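Local structure of hypothetical protein Atu0741 (Agrobacterium tumefaciens str. C58, 1ZHV) at residues A16-S19 against I24-W27; V34-T39 against L43-L48; I91-V96 against D102-R107. The protein is of unknown function but contains an ACT domain, a fold that in many relatives serves as a small-molecule-binding regulatory module. All coordinates share one frame; numbering follows the deposited sequence.

Contact 1: A16-S19 against I24-W27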
# COMPACT_ATOMS: atom_id res chain seq x y z
N ALA A 16 -7.06 2.85 -9.19
CA ALA A 16 -7.84 3.12 -10.38
C ALA A 16 -7.80 1.99 -11.39
O ALA A 16 -6.81 1.26 -11.49
CB ALA A 16 -7.37 4.41 -11.04
N ARG A 17 -8.89 1.81 -12.13
CA ARG A 17 -8.89 0.78 -13.15
C ARG A 17 -9.15 1.41 -14.51
O ARG A 17 -10.17 2.05 -14.73
CB ARG A 17 -9.93 -0.31 -12.90
CG ARG A 17 -9.68 -1.48 -13.85
CD ARG A 17 -10.79 -2.49 -14.03
NE ARG A 17 -10.38 -3.43 -15.07
CZ ARG A 17 -11.08 -4.48 -15.48
NH1 ARG A 17 -12.27 -4.75 -14.94
NH2 ARG A 17 -10.60 -5.28 -16.43
N LEU A 18 -8.20 1.22 -15.42
CA LEU A 18 -8.27 1.75 -16.78
C LEU A 18 -8.30 0.60 -17.78
O LEU A 18 -8.10 -0.55 -17.40
CB LEU A 18 -7.05 2.62 -17.10
CG LEU A 18 -7.07 4.04 -16.53
CD1 LEU A 18 -6.97 3.91 -15.03
CD2 LEU A 18 -5.93 4.91 -17.08
N SER A 19 -8.54 0.93 -19.05
CA SER A 19 -8.58 -0.06 -20.12
C SER A 19 -7.23 -0.74 -20.31
O SER A 19 -6.18 -0.10 -20.28
CB SER A 19 -9.01 0.62 -21.44
OG SER A 19 -9.03 -0.30 -22.52
N ILE A 24 -0.55 5.00 -20.56
CA ILE A 24 -0.43 5.42 -19.17
C ILE A 24 -0.84 6.89 -19.13
O ILE A 24 -0.27 7.71 -19.86
CB ILE A 24 1.02 5.27 -18.66
CG1 ILE A 24 1.44 3.80 -18.71
CG2 ILE A 24 1.13 5.81 -17.23
CD1 ILE A 24 2.88 3.53 -18.27
N PRO A 25 -1.83 7.24 -18.30
CA PRO A 25 -2.29 8.62 -18.21
C PRO A 25 -1.24 9.55 -17.61
O PRO A 25 -0.38 9.12 -16.84
CB PRO A 25 -3.54 8.51 -17.34
CG PRO A 25 -3.19 7.39 -16.42
CD PRO A 25 -2.59 6.38 -17.37
N ALA A 26 -1.33 10.83 -17.98
CA ALA A 26 -0.40 11.84 -17.50
C ALA A 26 -0.50 12.06 -16.00
O ALA A 26 0.45 12.52 -15.37
CB ALA A 26 -0.63 13.15 -18.23
N TRP A 27 -1.65 11.73 -15.42
CA TRP A 27 -1.85 11.92 -13.99
C TRP A 27 -1.34 10.78 -13.12
O TRP A 27 -1.32 10.90 -11.90
CB TRP A 27 -3.34 12.14 -13.69
CG TRP A 27 -4.26 11.06 -14.20
CD1 TRP A 27 -5.02 11.09 -15.33
CD2 TRP A 27 -4.51 9.78 -13.59
NE1 TRP A 27 -5.73 9.93 -15.46
CE2 TRP A 27 -5.44 9.11 -14.41
CE3 TRP A 27 -4.04 9.15 -12.43
CZ2 TRP A 27 -5.91 7.82 -14.11
CZ3 TRP A 27 -4.50 7.87 -12.13
CH2 TRP A 27 -5.43 7.22 -12.97
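L18, on an extended strand, faces the loop residue P25 with no backbone pairing between the segments, and the nearest CA atoms, those of L18 and I24, are 9.0 Å apart. The contact is made by side chains alone and is entirely apolar. CD2 of L18 comes up against the proline ring, 3.7 Å from CD of P25. The other methyl of L18, CD1, reaches the rim of the W27 indole near the ring plane, 4.2 Å from CZ2 of W27. A16 touches the same six-membered end of the indole. Its CB lies 3.9 Å from CH2 of W27, also at the edge. P25 takes a face of this ring: CG of P25 stands 3.4 Å above the indole plane, offset toward the rim. The W27 side chain starts between its own backbone N and carbonyl carbon (chi1 55°). That turn folds the indole back against P25 and carries its far end to the strand. The strand thus meets the indole edge, while the proline sits on a face. This is hydrophobic packing of a loop on the strand that precedes it. The strand 43-48 continues the apolar layer, with L43 against L18, I45 against P25 and W27, and C47 against W27. V56 also packs on A16 and L18, and P53 on W27.

Contact 2: V34-T39 against L43-L48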
# COMPACT_ATOMS: atom_id res chain seq x y z
N VAL A 34 3.54 5.27 -6.32
CA VAL A 34 2.89 5.04 -7.61
C VAL A 34 3.12 3.62 -8.09
O VAL A 34 4.26 3.16 -8.14
CB VAL A 34 3.43 6.00 -8.69
CG1 VAL A 34 2.76 5.74 -10.03
CG2 VAL A 34 3.22 7.44 -8.25
N SER A 35 2.05 2.91 -8.44
CA SER A 35 2.19 1.56 -8.96
C SER A 35 1.28 1.42 -10.16
O SER A 35 0.06 1.43 -10.03
CB SER A 35 1.84 0.51 -7.91
OG SER A 35 2.17 -0.78 -8.38
N ILE A 36 1.89 1.30 -11.34
CA ILE A 36 1.18 1.15 -12.61
C ILE A 36 1.40 -0.27 -13.10
O ILE A 36 2.52 -0.65 -13.47
CB ILE A 36 1.75 2.14 -13.64
CG1 ILE A 36 1.63 3.57 -13.11
CG2 ILE A 36 1.03 1.98 -14.98
CD1 ILE A 36 2.60 4.56 -13.77
N THR A 37 0.33 -1.07 -13.12
CA THR A 37 0.44 -2.46 -13.55
C THR A 37 -0.48 -2.80 -14.71
O THR A 37 -1.70 -2.60 -14.63
CB THR A 37 0.17 -3.40 -12.35
OG1 THR A 37 1.15 -3.14 -11.33
CG2 THR A 37 0.26 -4.87 -12.75
N ARG A 38 0.10 -3.29 -15.80
CA ARG A 38 -0.69 -3.66 -16.96
C ARG A 38 -0.68 -5.18 -17.10
O ARG A 38 0.37 -5.82 -17.03
CB ARG A 38 -0.13 -3.01 -18.23
CG ARG A 38 -1.08 -3.12 -19.43
CD ARG A 38 -0.42 -2.66 -20.72
NE ARG A 38 -0.05 -1.25 -20.70
CZ ARG A 38 -0.90 -0.23 -20.82
NH1 ARG A 38 -2.20 -0.46 -20.98
NH2 ARG A 38 -0.44 1.01 -20.81
N THR A 39 -1.87 -5.75 -17.27
CA THR A 39 -2.03 -7.19 -17.43
C THR A 39 -2.82 -7.42 -18.71
O THR A 39 -3.14 -6.47 -19.43
CB THR A 39 -2.79 -7.82 -16.24
OG1 THR A 39 -4.18 -7.47 -16.30
CG2 THR A 39 -2.22 -7.31 -14.91
N LEU A 43 -5.40 -2.20 -16.72
CA LEU A 43 -4.31 -1.25 -16.50
C LEU A 43 -4.72 -0.70 -15.13
O LEU A 43 -5.67 0.08 -15.01
CB LEU A 43 -4.27 -0.13 -17.53
CG LEU A 43 -3.23 0.94 -17.18
CD1 LEU A 43 -1.85 0.32 -17.12
CD2 LEU A 43 -3.26 2.06 -18.20
N SER A 44 -4.02 -1.15 -14.10
CA SER A 44 -4.30 -0.76 -12.73
C SER A 44 -3.33 0.30 -12.26
O SER A 44 -2.13 0.19 -12.50
CB SER A 44 -4.20 -2.01 -11.84
OG SER A 44 -4.45 -1.71 -10.48
N ILE A 45 -3.83 1.34 -11.60
CA ILE A 45 -2.97 2.41 -11.12
C ILE A 45 -3.23 2.80 -9.67
O ILE A 45 -4.33 3.20 -9.32
CB ILE A 45 -3.11 3.68 -12.00
CG1 ILE A 45 -2.68 3.36 -13.44
CG2 ILE A 45 -2.29 4.83 -11.41
CD1 ILE A 45 -2.90 4.50 -14.42
N VAL A 46 -2.20 2.68 -8.84
CA VAL A 46 -2.31 3.09 -7.45
C VAL A 46 -1.54 4.40 -7.34
O VAL A 46 -0.38 4.47 -7.75
CB VAL A 46 -1.66 2.08 -6.49
CG1 VAL A 46 -1.76 2.59 -5.05
CG2 VAL A 46 -2.34 0.73 -6.62
N CYS A 47 -2.18 5.43 -6.81
CA CYS A 47 -1.52 6.72 -6.63
C CYS A 47 -2.39 7.58 -5.73
O CYS A 47 -3.48 7.18 -5.34
CB CYS A 47 -1.30 7.42 -7.98
SG CYS A 47 -2.78 7.97 -8.86
N LEU A 48 -1.89 8.76 -5.38
CA LEU A 48 -2.64 9.66 -4.52
C LEU A 48 -3.99 9.96 -5.17
O LEU A 48 -4.06 10.30 -6.35
CB LEU A 48 -1.85 10.95 -4.29
CG LEU A 48 -0.62 10.77 -3.39
CD1 LEU A 48 0.23 12.03 -3.38
CD2 LEU A 48 -1.09 10.43 -1.98
O HOH W 1 -1.91 -0.88 -9.74
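S35 and V46 form a hydrogen-bonded pair in an antiparallel beta hairpin, as do T37 and S44. Each pair has two bonds. S35 N gives to V46 O at 3.0 Å, and V46 N gives to S35 O at 2.8 Å. T37 N reaches S44 O, and S44 N reaches T37 O, each at 2.8 Å and nearly straight. I36 with I45 and R38 with L43 are the non-hydrogen-bonded pairs. S35 O also accepts a CA-H...O contact from I45 and a hydrogen bond from a water at 3.0 Å. With OG turned opposite the backbone N (chi1 179°), the S44 hydroxyl reaches that water, 2.8 Å from OG of S44. The water so joins the side chain to the neighbouring strand.

On the face that carries I36, R38, L43 and I45, apolar side chains pack together and the arginine folds over one of them. I36 lies alongside L43, with CG2 of I36 4.0 Å from CD1 of L43. The R38 chain bends at chi3 (-63°) and brings its guanidinium back over L43. CD1 of L43 sits 3.8 Å from the guanidinium plane, over its centre. The polar end looks elsewhere: NH1 bonds to A20 O and NH2 to E22 O. In the turn, T39 OG1 bonds to D41 N and E42 N. The charged group of R38 therefore has an apolar methyl over one face and polar partners at two nitrogens. The carbonyls of A20 and E22 hold it and tie the loop after strand 13-18 to the hairpin.

Contact 3: I91-V96 against D102-R107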
# COMPACT_ATOMS: atom_id res chain seq x y z
N ILE A 91 -9.09 -7.96 7.66
CA ILE A 91 -8.54 -6.75 7.05
C ILE A 91 -8.05 -7.04 5.64
O ILE A 91 -7.17 -7.87 5.44
CB ILE A 91 -7.37 -6.18 7.89
CG1 ILE A 91 -7.84 -5.92 9.33
CG2 ILE A 91 -6.85 -4.89 7.25
CD1 ILE A 91 -6.82 -5.22 10.19
N GLY A 92 -8.65 -6.37 4.66
CA GLY A 92 -8.24 -6.56 3.28
C GLY A 92 -6.86 -5.98 3.07
O GLY A 92 -6.53 -4.93 3.64
N ILE A 93 -6.05 -6.66 2.27
CA ILE A 93 -4.69 -6.20 1.99
C ILE A 93 -4.41 -6.04 0.50
O ILE A 93 -4.99 -6.73 -0.33
CB ILE A 93 -3.64 -7.16 2.61
CG1 ILE A 93 -3.78 -8.57 2.02
CG2 ILE A 93 -3.81 -7.20 4.11
CD1 ILE A 93 -2.94 -8.80 0.77
N PHE A 94 -3.50 -5.12 0.19
CA PHE A 94 -3.10 -4.84 -1.18
C PHE A 94 -1.59 -4.74 -1.09
O PHE A 94 -1.05 -3.82 -0.48
CB PHE A 94 -3.73 -3.51 -1.64
CG PHE A 94 -3.59 -3.24 -3.11
CD1 PHE A 94 -2.38 -2.78 -3.63
CD2 PHE A 94 -4.67 -3.44 -3.97
CE1 PHE A 94 -2.25 -2.53 -4.99
CE2 PHE A 94 -4.54 -3.19 -5.34
CZ PHE A 94 -3.33 -2.73 -5.85
N VAL A 95 -0.89 -5.69 -1.71
CA VAL A 95 0.56 -5.72 -1.63
C VAL A 95 1.26 -5.43 -2.94
O VAL A 95 0.87 -5.94 -3.98
CB VAL A 95 1.06 -7.10 -1.14
CG1 VAL A 95 2.59 -7.13 -1.10
CG2 VAL A 95 0.47 -7.40 0.23
N VAL A 96 2.28 -4.59 -2.88
CA VAL A 96 3.06 -4.28 -4.07
C VAL A 96 4.53 -4.51 -3.75
O VAL A 96 5.17 -3.70 -3.08
CB VAL A 96 2.86 -2.83 -4.54
CG1 VAL A 96 3.73 -2.55 -5.75
CG2 VAL A 96 1.41 -2.59 -4.89
N ASP A 102 8.85 -4.23 -0.25
CA ASP A 102 7.40 -4.26 -0.42
C ASP A 102 6.71 -3.06 0.20
O ASP A 102 7.23 -2.43 1.12
CB ASP A 102 6.79 -5.49 0.26
CG ASP A 102 7.53 -6.77 -0.04
OD1 ASP A 102 7.13 -7.49 -0.98
OD2 ASP A 102 8.52 -7.07 0.67
N HIS A 103 5.52 -2.79 -0.32
CA HIS A 103 4.65 -1.75 0.22
C HIS A 103 3.31 -2.45 0.44
O HIS A 103 2.98 -3.41 -0.25
CB HIS A 103 4.47 -0.59 -0.76
CG HIS A 103 5.57 0.43 -0.67
ND1 HIS A 103 5.38 1.68 -0.12
CD2 HIS A 103 6.85 0.39 -1.09
CE1 HIS A 103 6.51 2.37 -0.20
NE2 HIS A 103 7.42 1.60 -0.79
N LEU A 104 2.57 -1.99 1.43
CA LEU A 104 1.28 -2.57 1.77
C LEU A 104 0.24 -1.47 1.90
O LEU A 104 0.51 -0.45 2.52
CB LEU A 104 1.37 -3.31 3.12
CG LEU A 104 0.02 -3.59 3.82
CD1 LEU A 104 -0.66 -4.73 3.11
CD2 LEU A 104 0.23 -3.92 5.28
N LEU A 105 -0.93 -1.68 1.31
CA LEU A 105 -1.99 -0.71 1.47
C LEU A 105 -3.18 -1.42 2.11
O LEU A 105 -3.44 -2.59 1.85
CB LEU A 105 -2.41 -0.09 0.13
CG LEU A 105 -1.37 0.80 -0.56
CD1 LEU A 105 -0.62 -0.02 -1.60
CD2 LEU A 105 -2.05 2.00 -1.22
N VAL A 106 -3.87 -0.70 2.98
CA VAL A 106 -5.07 -1.20 3.63
C VAL A 106 -6.04 -0.04 3.55
O VAL A 106 -5.62 1.10 3.35
CB VAL A 106 -4.84 -1.57 5.12
CG1 VAL A 106 -3.85 -2.73 5.23
CG2 VAL A 106 -4.34 -0.36 5.90
N ARG A 107 -7.33 -0.32 3.69
CA ARG A 107 -8.31 0.76 3.64
C ARG A 107 -8.03 1.67 4.83
O ARG A 107 -7.69 1.20 5.92
CB ARG A 107 -9.73 0.20 3.69
CG ARG A 107 -10.08 -0.61 2.46
CD ARG A 107 -11.51 -1.12 2.48
NE ARG A 107 -11.84 -1.86 1.26
CZ ARG A 107 -11.93 -1.32 0.05
NH1 ARG A 107 -11.72 -0.02 -0.11
NH2 ARG A 107 -12.22 -2.07 -1.00
O HOH W 2 -8.36 -3.04 4.20
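The F94 ring meets L105 obliquely, with CD1 of F94 3.9 Å from CD1 of L105. The two side chains run side by side and point the same way. CG of F94 lies opposite the backbone N (chi1 -170°), which lays the ring alongside L105. The imidazole of H103 is stacked with the ring of F33, outside the hairpin. On the other side of the sheet, L104 CD1 packs against I93 and V95. It is 3.9 Å from I93 CB, where the two side chains cross at about a right angle, and 4.1 Å from V95 CG2. The backbones are antiparallel. V96 N gives an almost straight bond to H103 O (3.0 Å, 177°), and L105 N bonds to F94 O at 2.8 Å. The bond from F94 N to L105 O is weak. Beyond it a water takes over, donating to G92 O and accepting from R107 N. R107 also makes a salt bridge with D59. In the ACT domain, strand 94-97 pairs with 102-107, which on its other side pairs with strand 57-67. Helix 78-87 packs against I91 and L104, and helix 111-120 against I91 and V106.

In the fold
From the N terminus the three contacts come in series along the chain; none nests in or crosses another. Contact 1 closes the loop that leaves strand 13-18. Contact 2 closes the hairpin of strands 35-38 and 43-48. Contact 3 closes the hairpin of strands 94-97 and 102-107, in the ACT domain. Contacts 1 and 2 touch directly, because strand 43-48 pairs with strand 13-18 as well as with 35-38. Contacts 2 and 3 pack together through S35 and V46 against F94, V96 and L105. Contacts 1 and 3 do not touch. The long strand 57-67 pairs with both 13-18 and 102-107; through 13-18 and 43-48 the hairpin of contact 2 belongs to the same sheet.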